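Local coordinates for protein Rab GDP dissociation inhibitor alpha (Naegleria fowleri, PDB 6C87) that probably binds prenylated, GDP-bound Rab GTPases, slows their release of GDP and cycles them between membranes and cytosol, as other Rab GDI proteins do, at residues Ala72-Gly75 with Asp79-Ile82; Val347-His352 with Gly358-Ile363. All blocks are in the same frame, centred on the assembly; numbering follows the deposited sequence.

Interaction 1: Ala72-Gly75 with Asp79-Ile82; sequences ASLG and DYNI
Tyr80 reaches back across the loop to Leu74, and the pairing rests on one hydrogen bond: the phenol OH of Tyr80 donates to the backbone O of Leu74 at 2.6 Å. The acceptor sits at the rim of the Tyr80 ring and in the ring plane, and the donor in turn lies in the carbonyl plane of Leu74 with a C=O...O angle of 145°. Ring and peptide carbonyl therefore meet edge on, with no stacking between them. With Tyr80 CG opposite its own carbonyl carbon (chi1 -74°), the ring axis points at segment 72-75 and carries OH to Leu74 O; rotation about CB-CG sets only which way the ring plane faces.

Tyr80 and Leu74 bury the most surface here, yet the isobutyl group of Leu74 adds little to their meeting; its CB comes no closer than 4.0 Å to Tyr80 OH. The backbone of Gly75 takes a smaller share. Its phi of 96° turns the chain out of the short 3-10 segment 72-74, whose turn is closed by Gly75 N bonding to Ala72 O at 3.0 Å. The contact thus ties the end of a 3-10 turn to a tyrosine farther along the same loop.

Both segments belong to the connection between helix 56-64 and strand 82-83. Leu56 of that helix touches both Leu74 and Tyr80, Phe60 adds to the cover over Leu74, and Ile314 of strand 302-315 packs against both side chains, while Ile82 pairs through its backbone with Leu54.

Interaction 2: Val347-His352 with Gly358-Ile363; sequences VTSFTH and GKYIAI
Thr348 and Ile361 form the antiparallel hydrogen-bonded pair of a beta hairpin, each backbone N serving the other's carbonyl. Thr348 N to Ile361 O measures 2.8 Å and Ile361 N to Thr348 O 2.7 Å, and both N-H...O bonds are close to straight. The short strand axes run 159° apart in direction. Val347 and Ala362 make the neighbouring non-hydrogen-bonded pair, where Val347 CA also lies 3.2 Å from Ile361 O in a CA-H...O contact. A water donates to Ile361 O, giving that oxygen a second polar donor.

Aromatic contact takes over where the strands give way to the connecting loop. The Phe350 ring turns its edge to the face of Tyr360, the planes inclined at 73° and the centroids 5.5 Å apart: a T-shaped pair. Phe350 CE1 stands over the Tyr360 ring toward its rim, 3.9 Å from Tyr360 CZ. Phe350 CG sits between its own backbone N and carbonyl carbon, a rotation that brings the ring's CD1 edge to Lys359 O (3.3 Å) and CE1 over Tyr360.

Apolar packing continues on the sheet face that carries Tyr360, with Val347 CG2 3.9 Å from Ala362 CB. Ser349 OG bonds outward to Lys326 O.

The hairpin of strands 343-349 and 360-367 lies within a larger mixed sheet: Val347 pairs with Ser328 of strand 328-332, while Tyr360 and Ala362 bond to Leu315 and Cys313 of strand 302-315.

Lys359 joins the two contacts, whose centres are about 10 Å apart. Its NZ lies 2.8 Å from Ser73 O, a probable hydrogen bond that ties the hairpin of interaction 2 to the 3-10 turn of interaction 1. On the way the lysine chain passes the polar pair of interaction 1: Lys359 CG is 3.5 Å from Tyr80 OH, and CE is 3.5 Å from Leu74 O. Farther along, Tyr80 CE2 packs against Ile361 CD1 at 3.8 Å. The loop 72-82 is thus fastened to the hairpin by the Lys359 bond, by Asn81 bonding to His353 and Val354 in the hairpin's turn, and by packing along the tyrosine. No ligand or active site is identified at either contact.

Interaction 1: Ala72-Gly75 with Asp79-Ile82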
# COMPACT_ATOMS: atom_id res chain seq x y z
N ALA A 72 15.37 46.67 30.75
CA ALA A 72 15.22 47.31 29.44
C ALA A 72 16.26 46.81 28.45
O ALA A 72 16.00 46.77 27.24
CB ALA A 72 15.32 48.83 29.61
N SER A 73 17.43 46.39 28.93
CA SER A 73 18.50 45.93 28.04
C SER A 73 18.11 44.71 27.22
O SER A 73 18.77 44.41 26.21
CB SER A 73 19.74 45.63 28.88
OG SER A 73 19.49 44.57 29.79
N LEU A 74 17.06 43.99 27.61
CA LEU A 74 16.61 42.82 26.86
C LEU A 74 15.73 43.18 25.68
O LEU A 74 15.49 42.30 24.84
CB LEU A 74 15.88 41.85 27.78
CG LEU A 74 16.79 41.13 28.77
CD1 LEU A 74 15.94 40.34 29.74
CD2 LEU A 74 17.77 40.21 28.02
N GLY A 75 15.23 44.41 25.60
CA GLY A 75 14.43 44.82 24.47
C GLY A 75 12.94 44.69 24.74
O GLY A 75 12.50 44.39 25.85
N ASP A 79 8.38 41.79 21.37
CA ASP A 79 9.22 41.32 20.26
C ASP A 79 9.65 39.86 20.43
O ASP A 79 10.25 39.30 19.50
CB ASP A 79 10.45 42.22 20.09
CG ASP A 79 10.13 43.54 19.40
OD1 ASP A 79 9.00 43.69 18.89
OD2 ASP A 79 11.01 44.41 19.34
N TYR A 80 9.41 39.25 21.58
CA TYR A 80 9.80 37.88 21.85
C TYR A 80 8.64 36.93 21.63
O TYR A 80 7.53 37.16 22.14
CB TYR A 80 10.30 37.72 23.29
CG TYR A 80 11.67 38.28 23.56
CD1 TYR A 80 11.84 39.58 24.01
CD2 TYR A 80 12.80 37.48 23.41
CE1 TYR A 80 13.10 40.09 24.28
CE2 TYR A 80 14.06 37.97 23.68
CZ TYR A 80 14.21 39.28 24.12
OH TYR A 80 15.48 39.75 24.37
N ASN A 81 8.90 35.82 20.93
CA ASN A 81 7.96 34.72 20.77
C ASN A 81 8.75 33.46 21.12
O ASN A 81 9.22 32.74 20.24
CB ASN A 81 7.38 34.64 19.34
CG ASN A 81 6.48 35.82 19.01
OD1 ASN A 81 5.39 35.96 19.56
ND2 ASN A 81 6.94 36.66 18.10
N ILE A 82 8.89 33.21 22.42
CA ILE A 82 9.78 32.17 22.91
C ILE A 82 9.00 30.86 23.02
O ILE A 82 8.14 30.72 23.89
CB ILE A 82 10.42 32.56 24.25
CG1 ILE A 82 11.31 33.79 24.07
CG2 ILE A 82 11.21 31.40 24.81
CD1 ILE A 82 11.71 34.46 25.37

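Interaction 2: Val347-His352 with Gly358-Ile363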
# COMPACT_ATOMS: atom_id res chain seq x y z
N VAL A 347 19.18 27.40 17.92
CA VAL A 347 19.32 28.84 18.04
C VAL A 347 18.40 29.48 17.02
O VAL A 347 18.42 29.11 15.84
CB VAL A 347 20.78 29.29 17.82
CG1 VAL A 347 20.90 30.79 18.07
CG2 VAL A 347 21.71 28.49 18.72
N THR A 348 17.58 30.42 17.47
CA THR A 348 16.74 31.23 16.61
C THR A 348 16.92 32.68 17.03
O THR A 348 17.50 32.97 18.08
CB THR A 348 15.27 30.81 16.68
OG1 THR A 348 14.83 30.87 18.04
CG2 THR A 348 15.10 29.39 16.16
N SER A 349 16.43 33.60 16.21
CA SER A 349 16.70 35.01 16.46
C SER A 349 15.65 35.88 15.76
O SER A 349 14.58 35.40 15.38
CB SER A 349 18.11 35.37 15.99
OG SER A 349 18.19 35.27 14.57
N PHE A 350 16.00 37.15 15.58
CA PHE A 350 15.16 38.09 14.84
C PHE A 350 14.82 37.58 13.45
O PHE A 350 13.78 37.94 12.90
CB PHE A 350 15.87 39.45 14.76
CG PHE A 350 17.38 39.36 14.54
CD1 PHE A 350 18.25 39.15 15.62
CD2 PHE A 350 17.94 39.49 13.27
CE1 PHE A 350 19.63 39.05 15.43
CE2 PHE A 350 19.33 39.41 13.08
CZ PHE A 350 20.17 39.19 14.17
N THR A 351 15.68 36.73 12.87
CA THR A 351 15.45 36.27 11.50
C THR A 351 14.22 35.39 11.39
O THR A 351 13.68 35.25 10.28
CB THR A 351 16.67 35.52 10.93
OG1 THR A 351 17.03 34.43 11.79
CG2 THR A 351 17.84 36.46 10.73
N HIS A 352 13.76 34.80 12.49
CA HIS A 352 12.47 34.12 12.51
C HIS A 352 11.43 34.91 13.29
O HIS A 352 10.34 34.38 13.54
CB HIS A 352 12.64 32.71 13.08
CG HIS A 352 13.31 31.76 12.13
ND1 HIS A 352 14.68 31.55 12.14
CD2 HIS A 352 12.82 31.01 11.12
CE1 HIS A 352 14.99 30.68 11.19
NE2 HIS A 352 13.88 30.34 10.55
N GLY A 358 19.04 41.94 17.08
CA GLY A 358 20.26 41.77 17.83
C GLY A 358 20.19 40.75 18.94
O GLY A 358 21.20 40.54 19.63
N LYS A 359 19.06 40.08 19.11
CA LYS A 359 18.90 39.09 20.16
C LYS A 359 18.77 37.70 19.56
O LYS A 359 18.27 37.51 18.45
CB LYS A 359 17.68 39.40 21.04
CG LYS A 359 17.84 40.62 21.95
CD LYS A 359 18.95 40.39 22.98
CE LYS A 359 18.80 41.27 24.23
NZ LYS A 359 18.94 42.73 23.98
N TYR A 360 19.26 36.72 20.31
CA TYR A 360 19.26 35.33 19.91
C TYR A 360 18.67 34.50 21.04
O TYR A 360 18.92 34.78 22.22
CB TYR A 360 20.69 34.84 19.58
CG TYR A 360 21.45 35.69 18.55
CD1 TYR A 360 21.95 36.95 18.89
CD2 TYR A 360 21.70 35.21 17.26
CE1 TYR A 360 22.64 37.73 17.97
CE2 TYR A 360 22.40 35.99 16.33
CZ TYR A 360 22.87 37.25 16.70
OH TYR A 360 23.56 38.04 15.82
N ILE A 361 17.87 33.51 20.69
CA ILE A 361 17.34 32.53 21.63
C ILE A 361 18.08 31.23 21.38
O ILE A 361 18.01 30.67 20.27
CB ILE A 361 15.83 32.31 21.47
CG1 ILE A 361 15.07 33.63 21.38
CG2 ILE A 361 15.32 31.46 22.62
CD1 ILE A 361 15.24 34.53 22.58
N ALA A 362 18.83 30.77 22.37
CA ALA A 362 19.52 29.48 22.30
C ALA A 362 18.96 28.62 23.42
O ALA A 362 19.01 29.00 24.59
CB ALA A 362 21.04 29.63 22.42
N ILE A 363 18.36 27.49 23.05
CA ILE A 363 17.70 26.63 24.01
C ILE A 363 18.44 25.30 24.04
O ILE A 363 18.63 24.66 23.00
CB ILE A 363 16.21 26.47 23.69
CG1 ILE A 363 15.57 27.87 23.71
CG2 ILE A 363 15.54 25.54 24.71
CD1 ILE A 363 14.06 27.90 23.67
O HOH W 1 16.00 28.68 20.39